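Local coordinates for protein Esterase/lipase (Lactobacillus rhamnosus, PDB 4N5H) that probably hydrolyses carboxylic esters, and may also transfer acyl groups, as a serine esterase of the alpha/beta-hydrolase fold, at residues A[186-189]-A[190-193]; A[200-203]-A[204-208]; A[243-246]-A[247-250]; A[250-253]-A[254-258]; A[274-277]-A[278-282]. The protein carries 1 engineered substitution. One frame throughout, in Å; residues are numbered along the deposited sequence.

Contact 1. Residues A[186-189]-A[190-193]; sequences VAEP and SKLP
Two backbone hydrogen bonds between Glu188 and Lys191 and between Pro189 and Leu192 wind this piece of chain into a 3-10 turn. Lys191 N donates to Glu188 O at 3.0 Å, and Leu192 N to Pro189 O at 2.9 Å. Both follow the i to i+3 pattern of such a turn. Pro189 stands at its beginning, where the lack of an N-H breaks no bond of this turn.

The apolar contacts are modest. Val186 and Leu192 cross at about a right angle, Val186 CG1 meeting Leu192 CD2 at 3.9 Å; with chi1 at -170° CG1 swings to the side of its own carbonyl carbon and faces the turn. Leu192 CD1 lies 4.3 Å from Pro189 CB, and the leucine also packs on Ala203 of helix 203-211. Lys191 CD comes 4.1 Å from Glu188 CB.

The charged ends do not meet: Lys191 NZ stays 5.3 Å from Glu188 OE1, which is hydrogen-bonded to Ser224 instead. Glu188 N is bound by Gln248 OE1, and Ser190 OG by Asn222. The turn is thus held from within by main-chain bonds and tied to its surroundings by polar side chains, while the lysine charge would probably give the buried carboxylate only distant electrostatic support.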
loop_
_atom_site.group_PDB
_atom_site.type_symbol
_atom_site.label_atom_id
_atom_site.label_comp_id
_atom_site.label_asym_id
_atom_site.label_seq_id
_atom_site.Cartn_x
_atom_site.Cartn_y
_atom_site.Cartn_z
ATOM N N VAL A 186 23.091 -4.964 24.979
ATOM C CA VAL A 186 24.401 -4.308 25.107
ATOM C C VAL A 186 24.508 -3.686 26.494
ATOM O O VAL A 186 24.552 -2.498 26.654
ATOM C CB VAL A 186 24.645 -3.402 23.938
ATOM C CG1 VAL A 186 26.107 -2.919 23.961
ATOM C CG2 VAL A 186 24.457 -4.253 22.685
ATOM N N ALA A 187 24.441 -4.528 27.491
ATOM C CA ALA A 187 24.290 -4.020 28.840
ATOM C C ALA A 187 25.580 -3.506 29.478
ATOM O O ALA A 187 25.496 -2.779 30.516
ATOM C CB ALA A 187 23.610 -5.030 29.724
ATOM N N GLU A 188 26.738 -3.851 28.859
ATOM C CA GLU A 188 28.043 -3.374 29.321
ATOM C C GLU A 188 28.742 -2.569 28.235
ATOM O O GLU A 188 29.727 -3.036 27.631
ATOM C CB GLU A 188 28.888 -4.576 29.781
ATOM C CG GLU A 188 28.261 -5.392 30.878
ATOM C CD GLU A 188 28.276 -4.669 32.222
ATOM O OE1 GLU A 188 29.376 -4.247 32.677
ATOM O OE2 GLU A 188 27.231 -4.533 32.815
ATOM N N PRO A 189 28.216 -1.365 27.921
ATOM C CA PRO A 189 28.722 -0.636 26.759
ATOM C C PRO A 189 30.229 -0.304 26.904
ATOM O O PRO A 189 30.934 -0.195 25.861
ATOM C CB PRO A 189 27.930 0.634 26.738
ATOM C CG PRO A 189 27.065 0.646 27.828
ATOM C CD PRO A 189 26.998 -0.709 28.423
ATOM N N SER A 190 30.736 -0.281 28.140
ATOM C CA SER A 190 32.206 0.078 28.314
ATOM C C SER A 190 33.105 -1.015 27.767
ATOM O O SER A 190 34.290 -0.713 27.433
ATOM C CB SER A 190 32.546 0.392 29.803
ATOM O OG SER A 190 31.844 1.512 30.149
ATOM N N LYS A 191 32.584 -2.224 27.615
ATOM C CA LYS A 191 33.299 -3.338 26.971
ATOM C C LYS A 191 33.148 -3.369 25.472
ATOM O O LYS A 191 33.605 -4.343 24.820
ATOM C CB LYS A 191 32.763 -4.655 27.520
ATOM C CG LYS A 191 33.008 -4.828 28.980
ATOM C CD LYS A 191 32.583 -6.232 29.371
ATOM C CE LYS A 191 32.711 -6.461 30.868
ATOM N NZ LYS A 191 34.114 -6.138 31.282
ATOM N N LEU A 192 32.464 -2.388 24.866
ATOM C CA LEU A 192 32.250 -2.436 23.413
ATOM C C LEU A 192 33.605 -2.580 22.628
ATOM O O LEU A 192 33.653 -3.280 21.585
ATOM C CB LEU A 192 31.438 -1.251 22.906
ATOM C CG LEU A 192 29.924 -1.491 23.090
ATOM C CD1 LEU A 192 29.245 -0.207 22.763
ATOM C CD2 LEU A 192 29.500 -2.543 22.092
ATOM N N PRO A 193 34.684 -1.942 23.128
ATOM C CA PRO A 193 35.995 -2.040 22.383
ATOM C C PRO A 193 36.652 -3.426 22.171
ATOM O O PRO A 193 37.503 -3.564 21.313
ATOM C CB PRO A 193 36.907 -1.177 23.253
ATOM C CG PRO A 193 35.977 -0.072 23.627
ATOM C CD PRO A 193 34.688 -0.780 24.047
#

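Contact 2. Residues A[200-203]-A[204-208]; sequences SDMA and AFYLD
Main-chain bonds from Tyr206 N to Met202 O (3.2 Å) and from Leu207 N to Ala203 O (3.0 Å) start helix 203-211, with Met202 both its N-cap residue and the first to leave the helical path of 198-201. The first bond has an N-H...O angle of 166°. A water bridges the junction, donating to Asp201 O and accepting from Ala204 N, so one water links the end of helix 198-201 to the start of helix 203-211.

Among the side chains, Met202 meets Tyr206 through its CB, 3.8 Å from Tyr206 CE1. The ring turns its edge to the backbone here: Met202 O lies near the ring plane, 3.3 Å from Tyr206 CD1. With CG opposite its carbonyl carbon (chi1 -81°), Tyr206 leans back along the chain toward Met202. Leu207 CG rests 3.2 Å from Ala203 O.

Tyr206 OH is hydrogen-bonded to Trp15, and its ring meets Phe78 edge-to-face. A leucine at Tyr206 would probably leave Trp15 NE1 without this oxygen and open a gap beside Met202 CB. Helix 2-28 packs here through Met7 and Val11, which touch Met202, Phe205 and Tyr206, while Leu207 reaches Pro189 and Leu221 in neighbouring loops.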
loop_
_atom_site.group_PDB
_atom_site.type_symbol
_atom_site.label_atom_id
_atom_site.label_comp_id
_atom_site.label_asym_id
_atom_site.label_seq_id
_atom_site.Cartn_x
_atom_site.Cartn_y
_atom_site.Cartn_z
ATOM N N SER A 200 31.378 -1.228 18.075
ATOM C CA SER A 200 32.627 -1.463 18.820
ATOM C C SER A 200 33.767 -0.509 18.341
ATOM O O SER A 200 34.417 0.154 19.183
ATOM C CB SER A 200 33.072 -2.958 18.758
ATOM O OG SER A 200 32.142 -3.807 19.454
ATOM N N ASP A 201 33.983 -0.423 17.030
ATOM C CA ASP A 201 35.016 0.504 16.463
ATOM C C ASP A 201 34.792 1.976 16.863
ATOM O O ASP A 201 35.745 2.660 17.175
ATOM C CB ASP A 201 34.990 0.468 14.939
ATOM C CG ASP A 201 35.412 -0.872 14.371
ATOM O OD1 ASP A 201 35.978 -1.751 15.105
ATOM O OD2 ASP A 201 35.131 -1.033 13.167
ATOM N N MET A 202 33.524 2.418 16.842
ATOM C CA MET A 202 33.111 3.785 17.163
ATOM C C MET A 202 32.784 3.986 18.656
ATOM O O MET A 202 32.089 4.928 19.031
ATOM C CB MET A 202 31.842 4.049 16.376
ATOM C CG MET A 202 31.845 5.350 15.641
ATOM S SD MET A 202 33.352 5.560 14.665
ATOM C CE MET A 202 33.206 7.357 14.740
ATOM N N ALA A 203 33.265 3.072 19.476
ATOM C CA ALA A 203 32.799 2.892 20.835
ATOM C C ALA A 203 33.024 4.125 21.665
ATOM O O ALA A 203 32.176 4.477 22.477
ATOM C CB ALA A 203 33.436 1.712 21.554
ATOM N N ALA A 204 34.183 4.750 21.552
ATOM C CA ALA A 204 34.463 5.806 22.520
ATOM C C ALA A 204 33.489 6.955 22.251
ATOM O O ALA A 204 33.081 7.690 23.164
ATOM C CB ALA A 204 35.927 6.260 22.425
ATOM N N PHE A 205 33.134 7.147 20.991
ATOM C CA PHE A 205 32.167 8.164 20.606
ATOM C C PHE A 205 30.739 7.852 21.150
ATOM O O PHE A 205 30.036 8.748 21.624
ATOM C CB PHE A 205 32.088 8.299 19.098
ATOM C CG PHE A 205 31.156 9.359 18.632
ATOM C CD1 PHE A 205 31.456 10.689 18.821
ATOM C CD2 PHE A 205 29.903 9.017 18.021
ATOM C CE1 PHE A 205 30.599 11.687 18.369
ATOM C CE2 PHE A 205 29.042 10.004 17.626
ATOM C CZ PHE A 205 29.366 11.339 17.801
ATOM N N TYR A 206 30.308 6.607 21.019
ATOM C CA TYR A 206 29.036 6.176 21.654
ATOM C C TYR A 206 29.001 6.451 23.193
ATOM O O TYR A 206 27.998 6.953 23.782
ATOM C CB TYR A 206 28.712 4.699 21.420
ATOM C CG TYR A 206 28.100 4.398 20.089
ATOM C CD1 TYR A 206 28.846 4.392 18.956
ATOM C CD2 TYR A 206 26.761 4.081 19.966
ATOM C CE1 TYR A 206 28.262 4.135 17.719
ATOM C CE2 TYR A 206 26.206 3.761 18.747
ATOM C CZ TYR A 206 26.970 3.752 17.619
ATOM O OH TYR A 206 26.428 3.498 16.343
ATOM N N LEU A 207 30.080 6.087 23.831
ATOM C CA LEU A 207 30.199 6.233 25.264
ATOM C C LEU A 207 30.171 7.706 25.683
ATOM O O LEU A 207 29.522 8.059 26.684
ATOM C CB LEU A 207 31.450 5.500 25.752
ATOM C CG LEU A 207 31.475 3.985 25.563
ATOM C CD1 LEU A 207 32.838 3.372 25.852
ATOM C CD2 LEU A 207 30.406 3.423 26.454
ATOM N N ASP A 208 30.845 8.551 24.917
ATOM C CA ASP A 208 30.799 9.979 25.141
ATOM C C ASP A 208 29.434 10.611 24.989
ATOM O O ASP A 208 29.033 11.469 25.756
ATOM C CB ASP A 208 31.799 10.673 24.205
ATOM C CG ASP A 208 33.246 10.575 24.740
ATOM O OD1 ASP A 208 33.433 10.109 25.914
ATOM O OD2 ASP A 208 34.199 11.003 24.014
HETATM O O HOH W 1 36.496 3.839 19.969
#

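Contact 3. Residues A[243-246]-A[247-250]; sequences DSFY and LQSQ
Gln250 lies over one face of the ring of Tyr246, four residues back, and its side chain can be followed outward along that ring. CB stays near the main chain, 3.9 Å from Tyr246 O. CG makes a CH-pi contact, 4.0 Å from the ring centroid and 17° off the normal, offset toward the rim. CD comes 3.5 Å from Tyr246 CE2, and at the tip NE2 lies 3.6 Å from that same CE2, while OE1 stays equally far from CD2 and CE2. The amide plane is only 21° from the ring plane, a stacked arrangement. Tyr246 can offer this face because its CG is turned toward the carbonyl side, chi1 -179°. In the backbone, Gln250 N donates to Tyr246 O at 2.9 Å.

Nearer the start of the helix, a weak bond runs from Gln248 N to the carbonyl oxygen of Phe245, the N-cap residue. Gln248 CG lies at the edge of the Phe245 ring. Asp243 OD2 and Ser249 OG stand 4.3 Å apart, and one water joins them.

Asp243 OD1 also accepts from Phe245 N at 3.0 Å, an Asx turn inside a type I turn that leads into helix 246-258. The same OD1 is hydrogen-bonded to His278 ND1. This is consistent with Asp243 being the acid of a Ser-His-Asp catalytic triad, carried, as in other alpha/beta hydrolases, on the loop after a strand of the central sheet.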
loop_
_atom_site.group_PDB
_atom_site.type_symbol
_atom_site.label_atom_id
_atom_site.label_comp_id
_atom_site.label_asym_id
_atom_site.label_seq_id
_atom_site.Cartn_x
_atom_site.Cartn_y
_atom_site.Cartn_z
ATOM N N ASP A 243 24.636 -14.240 17.623
ATOM C CA ASP A 243 24.486 -12.809 17.875
ATOM C C ASP A 243 25.829 -12.091 17.703
ATOM O O ASP A 243 26.787 -12.492 18.318
ATOM C CB ASP A 243 23.935 -12.673 19.320
ATOM C CG ASP A 243 23.861 -11.229 19.794
ATOM O OD1 ASP A 243 23.746 -10.334 18.925
ATOM O OD2 ASP A 243 23.877 -11.030 21.004
ATOM N N SER A 244 25.919 -11.103 16.860
ATOM C CA SER A 244 27.125 -10.339 16.727
ATOM C C SER A 244 27.537 -9.727 18.078
ATOM O O SER A 244 28.719 -9.541 18.293
ATOM C CB SER A 244 26.912 -9.200 15.773
ATOM O OG SER A 244 25.759 -8.427 16.067
ATOM N N PHE A 245 26.598 -9.521 19.004
ATOM C CA PHE A 245 26.892 -9.069 20.399
ATOM C C PHE A 245 26.923 -10.149 21.416
ATOM O O PHE A 245 26.748 -9.915 22.617
ATOM C CB PHE A 245 25.871 -7.996 20.803
ATOM C CG PHE A 245 26.061 -6.694 20.080
ATOM C CD1 PHE A 245 25.375 -6.428 18.920
ATOM C CD2 PHE A 245 27.003 -5.788 20.536
ATOM C CE1 PHE A 245 25.438 -5.213 18.248
ATOM C CE2 PHE A 245 27.147 -4.582 19.823
ATOM C CZ PHE A 245 26.308 -4.284 18.738
ATOM N N TYR A 246 27.242 -11.384 21.053
ATOM C CA TYR A 246 27.218 -12.479 22.006
ATOM C C TYR A 246 28.198 -12.196 23.165
ATOM O O TYR A 246 27.934 -12.601 24.294
ATOM C CB TYR A 246 27.605 -13.805 21.309
ATOM C CG TYR A 246 27.587 -15.023 22.172
ATOM C CD1 TYR A 246 26.466 -15.422 22.970
ATOM C CD2 TYR A 246 28.750 -15.824 22.267
ATOM C CE1 TYR A 246 26.459 -16.557 23.723
ATOM C CE2 TYR A 246 28.725 -16.966 23.043
ATOM C CZ TYR A 246 27.601 -17.345 23.751
ATOM O OH TYR A 246 27.600 -18.448 24.525
ATOM N N LEU A 247 29.327 -11.543 22.892
ATOM C CA LEU A 247 30.237 -11.286 23.990
ATOM C C LEU A 247 29.596 -10.472 25.106
ATOM O O LEU A 247 29.900 -10.624 26.287
ATOM C CB LEU A 247 31.493 -10.537 23.535
ATOM C CG LEU A 247 32.566 -11.321 22.767
ATOM C CD1 LEU A 247 33.844 -10.471 22.899
ATOM C CD2 LEU A 247 32.768 -12.779 23.253
ATOM N N GLN A 248 28.710 -9.550 24.735
ATOM C CA GLN A 248 27.925 -8.832 25.757
ATOM C C GLN A 248 27.047 -9.715 26.633
ATOM O O GLN A 248 26.861 -9.467 27.799
ATOM C CB GLN A 248 27.069 -7.777 25.082
ATOM C CG GLN A 248 27.853 -6.624 24.518
ATOM C CD GLN A 248 28.199 -5.575 25.572
ATOM O OE1 GLN A 248 27.414 -5.298 26.483
ATOM N NE2 GLN A 248 29.399 -5.045 25.495
ATOM N N SER A 249 26.367 -10.711 26.027
ATOM C CA SER A 249 25.620 -11.658 26.772
ATOM C C SER A 249 26.525 -12.482 27.716
ATOM O O SER A 249 26.173 -12.717 28.874
ATOM C CB SER A 249 24.828 -12.618 25.820
ATOM O OG SER A 249 23.714 -11.966 25.230
ATOM N N GLN A 250 27.682 -12.900 27.215
ATOM C CA GLN A 250 28.650 -13.615 28.087
ATOM C C GLN A 250 29.078 -12.721 29.269
ATOM O O GLN A 250 29.132 -13.193 30.394
ATOM C CB GLN A 250 29.900 -14.047 27.335
ATOM C CG GLN A 250 29.559 -15.064 26.245
ATOM C CD GLN A 250 30.810 -15.588 25.560
ATOM O OE1 GLN A 250 31.506 -14.885 24.840
ATOM N NE2 GLN A 250 31.037 -16.850 25.742
HETATM O O HOH W 2 23.489 -13.301 22.637
HETATM O O HOH W 3 30.295 -10.125 20.412
HETATM O O HOH W 4 23.989 -9.662 23.823
#

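Contact 4. Residues A[250-253]-A[254-258]; sequences QALL and KVFDA
Helix 246-258, the crossover helix of a beta-alpha-beta unit between strands 235-240 and 263-268, carries the pair Leu252 and Phe256 on its buried side. Leu252 comes over one face of the Phe256 ring: its CG makes a CH-pi contact 3.9 Å from the centroid, 15° off the normal and displaced toward the rim. Both methyls lie over the same face, Leu252 CD1 at 3.7 Å from Phe256 CE1 and CD2 at 3.8 Å from Phe256 CZ. Leu252 reaches forward over the ring because its CG stands opposite the backbone N, chi1 -171°.

In the alpha/beta-hydrolase fold such helices flank the central sheet. Here Phe256 meets the rings of Phe235 and Tyr263, and Leu253 packs on Tyr263 and Thr265 of strand 263-268; Leu253 CD2 also lies 4.4 Å from Phe256 CD2. Val255 instead touches Phe223 and Ser224 of helix 223-226.

The i to i+4 bonds of the backbone are uneven: Phe256 N to Leu252 O is short, 2.8 Å, Asp257 N to Leu253 O measures 2.9 Å, and Lys254 N to Gln250 O is weak at 3.4 Å. Toward the helix end, Asp257 OD1 is hydrogen-bonded to Tyr263 OH.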
loop_
_atom_site.group_PDB
_atom_site.type_symbol
_atom_site.label_atom_id
_atom_site.label_comp_id
_atom_site.label_asym_id
_atom_site.label_seq_id
_atom_site.Cartn_x
_atom_site.Cartn_y
_atom_site.Cartn_z
ATOM N N GLN A 250 27.682 -12.900 27.215
ATOM C CA GLN A 250 28.650 -13.615 28.087
ATOM C C GLN A 250 29.078 -12.721 29.269
ATOM O O GLN A 250 29.132 -13.193 30.394
ATOM C CB GLN A 250 29.900 -14.047 27.335
ATOM C CG GLN A 250 29.559 -15.064 26.245
ATOM C CD GLN A 250 30.810 -15.588 25.560
ATOM O OE1 GLN A 250 31.506 -14.885 24.840
ATOM N NE2 GLN A 250 31.037 -16.850 25.742
ATOM N N ALA A 251 29.360 -11.483 29.007
ATOM C CA ALA A 251 29.754 -10.524 30.061
ATOM C C ALA A 251 28.640 -10.346 31.046
ATOM O O ALA A 251 28.861 -10.342 32.284
ATOM C CB ALA A 251 30.150 -9.183 29.481
ATOM N N LEU A 252 27.398 -10.169 30.561
ATOM C CA LEU A 252 26.276 -10.051 31.468
ATOM C C LEU A 252 26.022 -11.238 32.358
ATOM O O LEU A 252 25.666 -11.106 33.534
ATOM C CB LEU A 252 24.964 -9.791 30.685
ATOM C CG LEU A 252 23.793 -9.453 31.550
ATOM C CD1 LEU A 252 24.065 -8.276 32.487
ATOM C CD2 LEU A 252 22.645 -9.015 30.588
ATOM N N LEU A 253 26.230 -12.457 31.842
ATOM C CA LEU A 253 26.036 -13.579 32.699
ATOM C C LEU A 253 27.018 -13.543 33.949
ATOM O O LEU A 253 26.652 -13.904 35.039
ATOM C CB LEU A 253 26.252 -14.868 31.941
ATOM C CG LEU A 253 25.188 -15.274 30.927
ATOM C CD1 LEU A 253 25.756 -16.440 30.113
ATOM C CD2 LEU A 253 23.938 -15.620 31.647
ATOM N N LYS A 254 28.232 -13.169 33.696
ATOM C CA LYS A 254 29.193 -13.052 34.760
ATOM C C LYS A 254 28.754 -12.014 35.784
ATOM O O LYS A 254 28.918 -12.194 36.974
ATOM C CB LYS A 254 30.586 -12.704 34.214
ATOM C CG LYS A 254 31.211 -13.866 33.490
ATOM C CD LYS A 254 32.469 -13.387 32.779
ATOM C CE LYS A 254 33.084 -14.572 32.088
ATOM N NZ LYS A 254 33.819 -14.011 30.938
ATOM N N VAL A 255 28.231 -10.880 35.318
ATOM C CA VAL A 255 27.632 -9.870 36.250
ATOM C C VAL A 255 26.462 -10.405 37.029
ATOM O O VAL A 255 26.355 -10.201 38.274
ATOM C CB VAL A 255 27.191 -8.585 35.523
ATOM C CG1 VAL A 255 26.546 -7.627 36.512
ATOM C CG2 VAL A 255 28.363 -8.002 34.769
ATOM N N PHE A 256 25.578 -11.173 36.340
ATOM C CA PHE A 256 24.482 -11.806 36.995
ATOM C C PHE A 256 24.980 -12.744 38.128
ATOM O O PHE A 256 24.477 -12.719 39.260
ATOM C CB PHE A 256 23.667 -12.627 36.043
ATOM C CG PHE A 256 22.705 -11.835 35.098
ATOM C CD1 PHE A 256 22.335 -10.499 35.299
ATOM C CD2 PHE A 256 22.039 -12.561 34.091
ATOM C CE1 PHE A 256 21.407 -9.901 34.444
ATOM C CE2 PHE A 256 21.085 -11.953 33.279
ATOM C CZ PHE A 256 20.750 -10.633 33.482
ATOM N N ASP A 257 25.976 -13.562 37.801
ATOM C CA ASP A 257 26.443 -14.567 38.764
ATOM C C ASP A 257 27.061 -13.897 39.950
ATOM O O ASP A 257 26.765 -14.271 41.074
ATOM C CB ASP A 257 27.378 -15.551 38.061
ATOM C CG ASP A 257 26.632 -16.514 37.106
ATOM O OD1 ASP A 257 25.403 -16.744 37.284
ATOM O OD2 ASP A 257 27.345 -17.098 36.289
ATOM N N ALA A 258 27.850 -12.867 39.712
ATOM C CA ALA A 258 28.553 -12.145 40.810
ATOM C C ALA A 258 27.635 -11.402 41.745
ATOM O O ALA A 258 27.911 -11.253 42.988
ATOM C CB ALA A 258 29.532 -11.222 40.183
#

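Contact 5. Residues A[274-277]-A[278-282]; sequences PHLK and HVFNV
Lys277 NZ donates to His278 O at 2.8 Å, lying in the plane of that carbonyl, and is also hydrogen-bonded to Gln283 OE1. To reach a carbonyl only one residue on, the chain curls back: CG sits between its own N and carbonyl carbon (chi1 65°), and further bends at chi3 and chi4 bring CE to 3.7 Å from His278 O. Were Lys277 an alanine, His278 O and Gln283 OE1 would probably lose their shared donor, and the loop ahead of the helix would be freer to move.

The carbonyl of Lys277 is used separately: Phe280 N gives it a weak bond of 3.2 Å, and the Phe280 ring presents its edge, with CD2 3.5 Å from Lys277 O.

His278 probably is the histidine of a Ser-His-Asp triad, as in other alpha/beta hydrolases: its ND1 is hydrogen-bonded to Asp243 and its NE2 to Ser146, a serine that appears to lie on the nucleophile elbow. Val279, the N-cap of helix 280-283, sets CG1 over the centre of one face of the His278 ring.

Leu276, centre of an inverse gamma turn, runs alongside Phe280. Its CD2 lies over the middle of the ring, 3.7 Å from the centroid and 8° off the normal, and Asn281 CB takes the opposite face. Trp268 meets Phe280 edge-to-face. At the interface with the second subunit, His275 packs against Trp125, Phe129 and Tyr41 of that neighbouring chain, and within its own chain it is hydrogen-bonded to Glu289.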
loop_
_atom_site.group_PDB
_atom_site.type_symbol
_atom_site.label_atom_id
_atom_site.label_comp_id
_atom_site.label_asym_id
_atom_site.label_seq_id
_atom_site.Cartn_x
_atom_site.Cartn_y
_atom_site.Cartn_z
ATOM N N PRO A 274 22.996 -20.002 11.165
ATOM C CA PRO A 274 23.497 -18.698 10.973
ATOM C C PRO A 274 22.415 -17.605 10.893
ATOM O O PRO A 274 22.714 -16.390 10.947
ATOM C CB PRO A 274 24.201 -18.836 9.637
ATOM C CG PRO A 274 23.432 -19.827 8.893
ATOM C CD PRO A 274 23.105 -20.824 9.936
ATOM N N HIS A 275 21.170 -18.046 10.638
ATOM C CA HIS A 275 20.079 -17.108 10.567
ATOM C C HIS A 275 19.684 -16.532 11.925
ATOM O O HIS A 275 18.991 -15.492 11.975
ATOM C CB HIS A 275 18.867 -17.781 9.891
ATOM C CG HIS A 275 18.442 -19.043 10.549
ATOM N ND1 HIS A 275 19.230 -20.190 10.557
ATOM C CD2 HIS A 275 17.328 -19.361 11.244
ATOM C CE1 HIS A 275 18.587 -21.156 11.172
ATOM N NE2 HIS A 275 17.430 -20.682 11.589
ATOM N N LEU A 276 20.124 -17.166 13.028
ATOM C CA LEU A 276 19.722 -16.729 14.394
ATOM C C LEU A 276 20.695 -15.641 14.810
ATOM O O LEU A 276 21.482 -15.743 15.768
ATOM C CB LEU A 276 19.764 -17.939 15.303
ATOM C CG LEU A 276 18.809 -19.010 14.882
ATOM C CD1 LEU A 276 18.835 -20.069 15.946
ATOM C CD2 LEU A 276 17.392 -18.523 14.623
ATOM N N LYS A 277 20.583 -14.559 14.056
ATOM C CA LYS A 277 21.443 -13.390 14.203
ATOM C C LYS A 277 20.980 -12.482 15.348
ATOM O O LYS A 277 20.042 -12.774 16.042
ATOM C CB LYS A 277 21.414 -12.601 12.904
ATOM C CG LYS A 277 20.041 -11.994 12.535
ATOM C CD LYS A 277 20.122 -11.010 11.378
ATOM C CE LYS A 277 20.685 -9.657 11.851
ATOM N NZ LYS A 277 19.870 -8.801 12.750
ATOM N N HIS A 278 21.689 -11.351 15.524
ATOM C CA HIS A 278 21.293 -10.338 16.512
ATOM C C HIS A 278 19.842 -10.039 16.361
ATOM O O HIS A 278 19.355 -9.746 15.285
ATOM C CB HIS A 278 22.133 -9.071 16.202
ATOM C CG HIS A 278 21.974 -7.977 17.191
ATOM N ND1 HIS A 278 22.364 -8.120 18.505
ATOM C CD2 HIS A 278 21.560 -6.698 17.049
ATOM C CE1 HIS A 278 22.098 -6.994 19.150
ATOM N NE2 HIS A 278 21.673 -6.103 18.284
ATOM N N VAL A 279 19.155 -10.094 17.486
ATOM C CA VAL A 279 17.768 -9.771 17.667
ATOM C C VAL A 279 16.812 -10.412 16.667
ATOM O O VAL A 279 15.807 -9.820 16.297
ATOM C CB VAL A 279 17.483 -8.249 17.799
ATOM C CG1 VAL A 279 18.280 -7.664 18.978
ATOM C CG2 VAL A 279 17.714 -7.483 16.552
ATOM N N PHE A 280 17.097 -11.648 16.269
ATOM C CA PHE A 280 16.321 -12.287 15.177
ATOM C C PHE A 280 14.862 -12.447 15.551
ATOM O O PHE A 280 13.998 -12.294 14.698
ATOM C CB PHE A 280 16.923 -13.663 14.764
ATOM C CG PHE A 280 16.615 -14.738 15.772
ATOM C CD1 PHE A 280 15.415 -15.441 15.737
ATOM C CD2 PHE A 280 17.535 -15.043 16.820
ATOM C CE1 PHE A 280 15.127 -16.387 16.739
ATOM C CE2 PHE A 280 17.288 -15.994 17.768
ATOM C CZ PHE A 280 16.039 -16.693 17.748
ATOM N N ASN A 281 14.616 -12.682 16.815
ATOM C CA ASN A 281 13.223 -12.932 17.307
ATOM C C ASN A 281 12.306 -11.731 17.389
ATOM O O ASN A 281 11.094 -11.841 17.470
ATOM C CB ASN A 281 13.228 -13.729 18.595
ATOM C CG ASN A 281 13.910 -13.004 19.708
ATOM O OD1 ASN A 281 15.122 -12.704 19.588
ATOM N ND2 ASN A 281 13.181 -12.589 20.691
ATOM N N VAL A 282 12.928 -10.583 17.384
ATOM C CA VAL A 282 12.275 -9.290 17.266
ATOM C C VAL A 282 12.068 -8.878 15.773
ATOM O O VAL A 282 10.983 -8.376 15.363
ATOM C CB VAL A 282 13.102 -8.191 17.935
ATOM C CG1 VAL A 282 12.453 -6.801 17.803
ATOM C CG2 VAL A 282 13.213 -8.497 19.441
#

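In the fold
Contact 5 is the most buried of the five; the others mix buried and exposed residues. Contacts 3 and 4 share Gln250 and helix 246-258, the first at its polar, water-bridged start and the second farther along, where its sheet-facing side is apolar. Asp243 of contact 3 and His278 of contact 5 are joined by a probable hydrogen bond, which brings the two loops of the presumed triad together. Contact 1 touches three of the others: contact 3 through Gln248, contact 4 through Lys191 and Ala251, and contact 2 through Leu192 and Ser200. Contact 2, about 24 Å centre to centre from contact 5, is the junction of helices 198-201 and 203-211, beside helix 2-28.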